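Local coordinates for reducing-end xylose-releasing exo-oligoxylanase Rex8A (Paenibacillus barcinonensis, PDB 6SUD), which hydrolyses xylooligosaccharides, linear or branched, by releasing xylose from their reducing ends during the breakdown of xylan, at residues 68-73 with 126-131; 136-141 with 155-160; 16-21 with 368-373. The protein carries 1 engineered substitution. One frame throughout, in Å; residues are numbered along the deposited sequence.

All three contacts are buried, but at different depths. Contact 1 lies deepest, its centre about 8 Å from the centre of the chain, and is polar: carboxylates and an arginine hold bound xylose, while small residues and two waters fill the seam between the helices. Contact 2, centre to centre about 14 Å away, uses a later part of the same helix, 127-144; there the chemistry turns apolar, with leucine, phenylalanine and alanine packed against helix 153-170. Contact 3, its centre about 17 Å from the chain centre, combines an apolar core with backbone hydrogen bonds at a helix end. It joins parts of the chain near its two ends, so both others lie within the loop it closes.

Contact 1. Residues 68-73 with 126-131; sequences RSEGMS and APDGEE. With XYP (beta-D-xylopyranose), chain K; XYP (beta-D-xylopyranose), chain J.
Ser69 and Ser73 present their side chains to Gly129, where helices 69-81 and 127-144 run nearly parallel near their N-terminal ends, their short axes 8.0 Å apart and 19° from alignment. With no side chain on Gly129, Glu70 CA and Gly129 CA come within 4.6 Å, and Ser73 CB rests against Gly129 O at 3.4 Å. Small residues suit so close a backbone approach, and the serine hydroxyls also carry the polar links: one water joins Ser69 OG to Ala126 N and Glu130 OE1, and another donates to both Ser73 OG and Asp128 O.

Beside this seam, Glu70 and Asp128 turn their carboxylates to the bound sugars. Glu70, the inferred proton donor of this (alpha/alpha)6-barrel family 8 glycosidase, is extended, with CG opposite the backbone N (chi1 166°), which carries its carboxylate out alongside the junction of the two xyloses. OE1 accepts from O3 of the chain J sugar at 2.7 Å, and OE2 from O4 of the same sugar. Asp128 reaches in from the other helix, its OD2 accepting a hydrogen bond from O3 of the chain K xylose at 2.6 Å. The two carboxylates thus approach to 4.2 Å between Glu70 OE2 and Asp128 OD2, with Arg268 nearby as a weak, long ion pair to both. At the edge of the Arg68 guanidinium, NH1 donates to O3 of the chain J xylose at 3.2 Å and also lies close to O1 of the chain K xylose, while NE forms salt bridges with Asp61 and Asp66.

Around the pair, Ser69 is backbone-bonded to Trp112, Met72 packs on helix 85-99, and Pro127 and Glu131 touch strand 183-184.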
# COMPACT_ATOMS: atom_id res chain seq x y z
N ARG A 68 -4.67 12.85 -1.39
CA ARG A 68 -3.72 12.15 -2.29
C ARG A 68 -4.37 10.87 -2.80
O ARG A 68 -5.14 10.27 -2.04
CB ARG A 68 -2.42 11.88 -1.53
CG ARG A 68 -1.75 13.17 -1.08
CD ARG A 68 -0.47 13.03 -0.31
NE ARG A 68 0.11 14.36 -0.30
CZ ARG A 68 1.40 14.65 -0.26
NH1 ARG A 68 2.29 13.68 -0.18
NH2 ARG A 68 1.78 15.91 -0.32
N SER A 69 -4.07 10.48 -4.04
CA SER A 69 -4.63 9.24 -4.62
C SER A 69 -4.15 8.05 -3.77
O SER A 69 -4.91 7.08 -3.64
CB SER A 69 -4.29 9.09 -6.07
OG SER A 69 -2.89 9.07 -6.27
N GLU A 70 -2.96 8.15 -3.18
CA GLU A 70 -2.45 7.15 -2.19
C GLU A 70 -3.51 6.95 -1.09
O GLU A 70 -3.96 5.81 -0.86
CB GLU A 70 -1.12 7.66 -1.65
CG GLU A 70 -0.61 6.96 -0.39
CD GLU A 70 0.49 7.76 0.31
OE1 GLU A 70 0.17 8.85 0.84
OE2 GLU A 70 1.68 7.32 0.25
N GLY A 71 -3.88 8.04 -0.41
CA GLY A 71 -4.77 7.96 0.77
C GLY A 71 -6.19 7.56 0.40
O GLY A 71 -6.79 6.78 1.15
N MET A 72 -6.69 8.07 -0.71
CA MET A 72 -8.04 7.71 -1.23
C MET A 72 -8.08 6.20 -1.49
O MET A 72 -9.01 5.53 -1.01
CB MET A 72 -8.37 8.49 -2.51
CG MET A 72 -8.51 9.99 -2.31
SD MET A 72 -9.78 10.47 -1.09
CE MET A 72 -11.27 9.88 -1.89
N SER A 73 -7.11 5.68 -2.25
CA SER A 73 -7.02 4.24 -2.60
C SER A 73 -6.81 3.40 -1.34
O SER A 73 -7.40 2.32 -1.26
CB SER A 73 -5.95 4.00 -3.64
OG SER A 73 -4.66 4.21 -3.11
N ALA A 126 0.19 9.06 -9.56
CA ALA A 126 1.07 8.26 -8.69
C ALA A 126 0.66 6.79 -8.80
O ALA A 126 -0.36 6.40 -8.25
CB ALA A 126 0.98 8.75 -7.27
N PRO A 127 1.40 5.96 -9.56
CA PRO A 127 1.00 4.57 -9.82
C PRO A 127 0.61 3.72 -8.60
O PRO A 127 -0.17 2.82 -8.78
CB PRO A 127 2.24 3.96 -10.49
CG PRO A 127 2.97 5.12 -11.12
CD PRO A 127 2.62 6.34 -10.30
N ASP A 128 1.14 3.98 -7.40
CA ASP A 128 0.72 3.19 -6.20
C ASP A 128 -0.74 3.49 -5.89
O ASP A 128 -1.41 2.66 -5.21
CB ASP A 128 1.61 3.41 -4.98
CG ASP A 128 1.72 4.84 -4.49
OD1 ASP A 128 1.57 5.79 -5.32
OD2 ASP A 128 1.98 5.01 -3.27
N GLY A 129 -1.23 4.65 -6.32
CA GLY A 129 -2.67 4.98 -6.22
C GLY A 129 -3.49 4.06 -7.11
O GLY A 129 -4.33 3.30 -6.59
N GLU A 130 -3.21 4.09 -8.41
CA GLU A 130 -3.93 3.29 -9.45
C GLU A 130 -3.99 1.81 -9.05
O GLU A 130 -5.08 1.22 -9.10
CB GLU A 130 -3.28 3.48 -10.82
CG GLU A 130 -3.78 4.71 -11.59
CD GLU A 130 -3.40 6.08 -11.05
OE1 GLU A 130 -2.75 6.16 -10.00
OE2 GLU A 130 -3.71 7.08 -11.70
N GLU A 131 -2.89 1.20 -8.64
CA GLU A 131 -2.89 -0.26 -8.36
C GLU A 131 -3.72 -0.58 -7.11
O GLU A 131 -4.37 -1.62 -7.10
CB GLU A 131 -1.46 -0.79 -8.28
CG GLU A 131 -0.66 -0.21 -7.14
CD GLU A 131 0.77 -0.66 -7.18
OE1 GLU A 131 1.05 -1.65 -7.89
OE2 GLU A 131 1.61 -0.00 -6.54
O1 XYP K . 4.05 11.75 -1.38
C1 XYP K . 3.56 10.75 -2.30
C2 XYP K . 3.91 9.31 -1.89
C3 XYP K . 3.48 8.30 -2.95
C4 XYP K . 2.25 8.83 -3.69
C5 XYP K . 1.43 9.69 -2.73
O2 XYP K . 5.30 9.17 -1.61
O3 XYP K . 3.25 7.05 -2.29
O4 XYP K . 2.67 9.61 -4.81
O5 XYP K . 2.13 10.87 -2.34
O1 XYP J . 4.70 12.31 4.87
C1 XYP J . 4.44 11.21 3.99
C2 XYP J . 3.33 11.62 3.03
C3 XYP J . 3.02 10.44 2.14
C4 XYP J . 4.26 10.07 1.35
C5 XYP J . 5.43 9.81 2.28
O2 XYP J . 2.11 12.01 3.69
O3 XYP J . 1.96 10.79 1.25
O4 XYP J . 3.92 8.91 0.59
O5 XYP J . 5.62 10.90 3.20
O HOH W 1 -2.67 8.70 -9.03
O HOH W 2 -1.68 3.42 -2.82

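Contact 2. Residues 136-141 with 155-160; sequences ALFFAS and AQARKI
The Phe138 ring takes the methyl of Ala157 squarely on one face: CB stands 3.4 Å from the ring centroid and only 12° off the normal, a CH-pi contact with the methyl over the middle of the ring. At the ring's edge, close to its plane, lies Arg158 CG, 4.1 Å from Phe138 CZ. The aliphatic part of the arginine does this touching, crossing the phenylalanine at about a right angle, and its guanidinium plane is steeply turned from that of the ring. The first torsion of Phe138 (chi1 -79°) sets CG opposite the carbonyl carbon and swings the ring across the gap between the helices, although its CB does not point directly at the partner.

Ala157 serves a second neighbour with the same methyl, for Leu137 CB lies 3.9 Å from Ala157 CB. Alanine suits this place because one short group can fit between leucine and phenylalanine while the backbones stay close, Leu137 CA and Ala157 CA being 5.6 Å apart. Farther along, Leu137 CD1 meets Ile160 CD1 at 3.9 Å, the two branched chains crossing nearly perpendicularly, and the same CD1 touches Gln156 CB.

Helices 127-144 and 153-170, joined by a short loop, here form an antiparallel helical hairpin, their segment axes 8.5 Å apart at 158°. Trp92 of helix 85-99 and Met76 of helix 69-81 also touch Leu137. Gln156 directs its amide to Asp152, and Arg158 NE donates to Tyr209 O. Dispersion and hydrophobic burial therefore hold the pair here, while the polar ends are bonded outside the interface.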
# COMPACT_ATOMS: atom_id res chain seq x y z
N ALA A 136 -8.77 -2.66 -4.78
CA ALA A 136 -9.92 -2.40 -3.88
C ALA A 136 -11.24 -2.56 -4.65
O ALA A 136 -12.20 -3.16 -4.10
CB ALA A 136 -9.78 -1.05 -3.24
N LEU A 137 -11.30 -2.06 -5.89
CA LEU A 137 -12.53 -2.13 -6.73
C LEU A 137 -12.82 -3.59 -7.11
O LEU A 137 -14.00 -4.02 -7.06
CB LEU A 137 -12.35 -1.27 -7.97
CG LEU A 137 -12.58 0.22 -7.77
CD1 LEU A 137 -11.94 1.00 -8.90
CD2 LEU A 137 -14.07 0.52 -7.67
N PHE A 138 -11.78 -4.37 -7.42
CA PHE A 138 -11.96 -5.82 -7.68
C PHE A 138 -12.54 -6.50 -6.44
O PHE A 138 -13.47 -7.31 -6.58
CB PHE A 138 -10.66 -6.50 -8.11
CG PHE A 138 -10.29 -6.28 -9.56
CD1 PHE A 138 -11.24 -6.45 -10.56
CD2 PHE A 138 -9.00 -5.94 -9.91
CE1 PHE A 138 -10.91 -6.23 -11.89
CE2 PHE A 138 -8.67 -5.74 -11.25
CZ PHE A 138 -9.63 -5.88 -12.23
N PHE A 139 -12.04 -6.18 -5.25
CA PHE A 139 -12.53 -6.79 -3.99
C PHE A 139 -13.98 -6.33 -3.73
O PHE A 139 -14.78 -7.14 -3.28
CB PHE A 139 -11.63 -6.46 -2.79
CG PHE A 139 -10.30 -7.18 -2.76
CD1 PHE A 139 -10.08 -8.32 -3.53
CD2 PHE A 139 -9.26 -6.71 -1.97
CE1 PHE A 139 -8.85 -8.97 -3.49
CE2 PHE A 139 -8.04 -7.36 -1.95
CZ PHE A 139 -7.83 -8.49 -2.71
N ALA A 140 -14.30 -5.07 -4.00
CA ALA A 140 -15.67 -4.52 -3.86
C ALA A 140 -16.61 -5.34 -4.76
O ALA A 140 -17.67 -5.77 -4.29
CB ALA A 140 -15.70 -3.06 -4.20
N SER A 141 -16.22 -5.59 -6.00
CA SER A 141 -17.07 -6.34 -6.96
C SER A 141 -17.31 -7.75 -6.43
O SER A 141 -18.46 -8.28 -6.55
CB SER A 141 -16.44 -6.40 -8.31
OG SER A 141 -17.32 -7.02 -9.23
N ALA A 155 -15.73 -3.25 -13.85
CA ALA A 155 -15.44 -2.53 -15.12
C ALA A 155 -14.57 -1.30 -14.83
O ALA A 155 -13.69 -0.97 -15.66
CB ALA A 155 -16.72 -2.18 -15.83
N GLN A 156 -14.79 -0.65 -13.69
CA GLN A 156 -13.98 0.52 -13.24
C GLN A 156 -12.53 0.06 -13.01
O GLN A 156 -11.63 0.73 -13.51
CB GLN A 156 -14.57 1.18 -11.99
CG GLN A 156 -15.93 1.85 -12.22
CD GLN A 156 -15.89 3.03 -13.16
OE1 GLN A 156 -14.87 3.70 -13.33
NE2 GLN A 156 -17.02 3.32 -13.79
N ALA A 157 -12.31 -1.05 -12.31
CA ALA A 157 -10.97 -1.62 -12.07
C ALA A 157 -10.26 -1.89 -13.40
O ALA A 157 -9.06 -1.53 -13.52
CB ALA A 157 -11.06 -2.90 -11.27
N ARG A 158 -10.97 -2.54 -14.33
CA ARG A 158 -10.41 -3.01 -15.64
C ARG A 158 -10.03 -1.80 -16.49
O ARG A 158 -9.01 -1.88 -17.19
CB ARG A 158 -11.42 -3.89 -16.37
CG ARG A 158 -11.46 -5.30 -15.80
CD ARG A 158 -12.61 -6.13 -16.32
NE ARG A 158 -12.43 -7.53 -15.94
CZ ARG A 158 -13.27 -8.50 -16.25
NH1 ARG A 158 -14.37 -8.24 -16.95
NH2 ARG A 158 -13.02 -9.74 -15.86
N LYS A 159 -10.82 -0.74 -16.42
CA LYS A 159 -10.56 0.56 -17.08
C LYS A 159 -9.24 1.17 -16.58
O LYS A 159 -8.45 1.64 -17.41
CB LYS A 159 -11.73 1.49 -16.79
CG LYS A 159 -11.64 2.88 -17.39
CD LYS A 159 -12.89 3.68 -17.08
CE LYS A 159 -12.72 5.15 -17.34
NZ LYS A 159 -14.04 5.82 -17.40
N ILE A 160 -9.04 1.21 -15.26
CA ILE A 160 -7.77 1.74 -14.67
C ILE A 160 -6.60 0.90 -15.20
O ILE A 160 -5.63 1.49 -15.73
CB ILE A 160 -7.84 1.74 -13.13
CG1 ILE A 160 -8.98 2.63 -12.62
CG2 ILE A 160 -6.48 2.15 -12.55
CD1 ILE A 160 -9.16 2.62 -11.12

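Contact 3. Residues 16-21 with 368-373; sequences NLFQRS and FTMLAL
Leu373 lays its CB over one face of the Phe18 ring, 3.7 Å from the centroid and 19° off the normal, in a CH-pi contact displaced toward the rim. Its two branches divide the work: CD1 also reaches the ring, whereas CD2 meets Leu17 CD1 at 3.8 Å. Leucine suits the spot because its fork can touch two neighbours at once. Met370 adds a Met-aromatic contact, SD lying 3.5 Å from Phe18 CE2 and approaching obliquely. Its CB points away, but bends at chi2 (62°) and again at chi3 bring the flexible thioether back to the ring.

Here the short helix 17-20 near the N-terminus docks on the C-terminal end of helix 359-373, so that residues at least 347 positions apart meet. Trp349 meets Phe18 edge-to-face, and Ile28 of helix 25-41 touches it as well.

Toward the polar edge, Leu373 O accepts from Phe18 N at 3.1 Å, with an N-H...O angle of 160°, and weakly from Leu17 N. One helix's terminal carbonyl thus meets amides at the first turn of another. Asn16, the N-cap, turns its OD1 to Gln19 N at 3.0 Å, the donor standing above the amide's carbonyl plane.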
# COMPACT_ATOMS: atom_id res chain seq x y z
N ASN A 16 -3.43 -15.57 12.20
CA ASN A 16 -3.83 -14.54 13.19
C ASN A 16 -2.68 -14.47 14.18
O ASN A 16 -2.65 -15.31 15.10
CB ASN A 16 -5.20 -14.86 13.81
CG ASN A 16 -5.65 -13.85 14.84
OD1 ASN A 16 -4.86 -13.05 15.34
ND2 ASN A 16 -6.93 -13.88 15.19
N LEU A 17 -1.74 -13.57 13.95
CA LEU A 17 -0.50 -13.50 14.75
C LEU A 17 -0.81 -12.94 16.13
O LEU A 17 -0.06 -13.28 17.04
CB LEU A 17 0.56 -12.67 14.03
CG LEU A 17 1.06 -13.32 12.75
CD1 LEU A 17 2.32 -12.67 12.26
CD2 LEU A 17 1.29 -14.80 12.98
N PHE A 18 -1.86 -12.12 16.28
CA PHE A 18 -2.28 -11.63 17.62
C PHE A 18 -2.70 -12.84 18.45
O PHE A 18 -2.29 -12.95 19.61
CB PHE A 18 -3.36 -10.56 17.53
CG PHE A 18 -2.92 -9.21 17.01
CD1 PHE A 18 -1.74 -8.62 17.44
CD2 PHE A 18 -3.72 -8.48 16.15
CE1 PHE A 18 -1.36 -7.37 16.98
CE2 PHE A 18 -3.34 -7.24 15.68
CZ PHE A 18 -2.16 -6.67 16.10
N GLN A 19 -3.47 -13.76 17.86
CA GLN A 19 -3.97 -14.98 18.54
C GLN A 19 -2.81 -15.94 18.83
O GLN A 19 -2.76 -16.48 19.95
CB GLN A 19 -5.02 -15.69 17.69
CG GLN A 19 -5.90 -16.61 18.51
CD GLN A 19 -7.04 -17.18 17.71
OE1 GLN A 19 -7.69 -16.49 16.92
NE2 GLN A 19 -7.32 -18.46 17.91
N ARG A 20 -1.91 -16.14 17.86
CA ARG A 20 -0.74 -17.06 18.02
C ARG A 20 0.11 -16.56 19.18
O ARG A 20 0.76 -17.35 19.87
CB ARG A 20 0.06 -17.12 16.72
CG ARG A 20 1.44 -17.74 16.87
CD ARG A 20 2.21 -17.71 15.57
NE ARG A 20 1.44 -18.21 14.43
CZ ARG A 20 1.85 -18.14 13.17
NH1 ARG A 20 3.03 -17.62 12.90
NH2 ARG A 20 1.09 -18.62 12.20
N SER A 21 0.06 -15.25 19.36
CA SER A 21 0.86 -14.52 20.36
C SER A 21 0.19 -14.48 21.73
O SER A 21 0.82 -13.99 22.68
CB SER A 21 1.14 -13.16 19.80
OG SER A 21 1.75 -12.31 20.76
N PHE A 368 -3.32 -1.08 8.25
CA PHE A 368 -3.03 -2.25 7.39
C PHE A 368 -2.34 -3.33 8.22
O PHE A 368 -2.66 -4.52 8.04
CB PHE A 368 -2.20 -1.88 6.17
CG PHE A 368 -2.95 -1.05 5.16
CD1 PHE A 368 -4.15 -1.49 4.62
CD2 PHE A 368 -2.41 0.14 4.70
CE1 PHE A 368 -4.82 -0.73 3.66
CE2 PHE A 368 -3.07 0.88 3.73
CZ PHE A 368 -4.28 0.45 3.23
N THR A 369 -1.47 -2.94 9.15
CA THR A 369 -0.83 -3.91 10.08
C THR A 369 -1.88 -4.51 11.03
O THR A 369 -1.79 -5.71 11.33
CB THR A 369 0.36 -3.30 10.83
OG1 THR A 369 1.31 -2.89 9.85
CG2 THR A 369 1.00 -4.30 11.77
N MET A 370 -2.82 -3.71 11.54
CA MET A 370 -3.84 -4.22 12.50
C MET A 370 -4.72 -5.25 11.77
O MET A 370 -4.99 -6.35 12.34
CB MET A 370 -4.69 -3.07 13.06
CG MET A 370 -5.63 -3.46 14.19
SD MET A 370 -4.78 -4.07 15.66
CE MET A 370 -4.08 -2.55 16.28
N LEU A 371 -5.10 -4.93 10.54
CA LEU A 371 -5.82 -5.89 9.66
C LEU A 371 -5.00 -7.17 9.52
O LEU A 371 -5.53 -8.24 9.81
CB LEU A 371 -6.03 -5.25 8.29
CG LEU A 371 -7.27 -4.38 8.13
CD1 LEU A 371 -7.36 -3.87 6.70
CD2 LEU A 371 -8.52 -5.14 8.50
N ALA A 372 -3.74 -7.06 9.09
CA ALA A 372 -2.89 -8.21 8.70
C ALA A 372 -2.60 -9.10 9.90
O ALA A 372 -2.74 -10.33 9.78
CB ALA A 372 -1.61 -7.72 8.06
N LEU A 373 -2.22 -8.52 11.04
CA LEU A 373 -1.78 -9.31 12.21
C LEU A 373 -2.99 -10.00 12.85
O LEU A 373 -2.79 -11.02 13.54
CB LEU A 373 -1.03 -8.41 13.19
CG LEU A 373 0.36 -7.93 12.74
CD1 LEU A 373 1.03 -7.13 13.85
CD2 LEU A 373 1.26 -9.07 12.32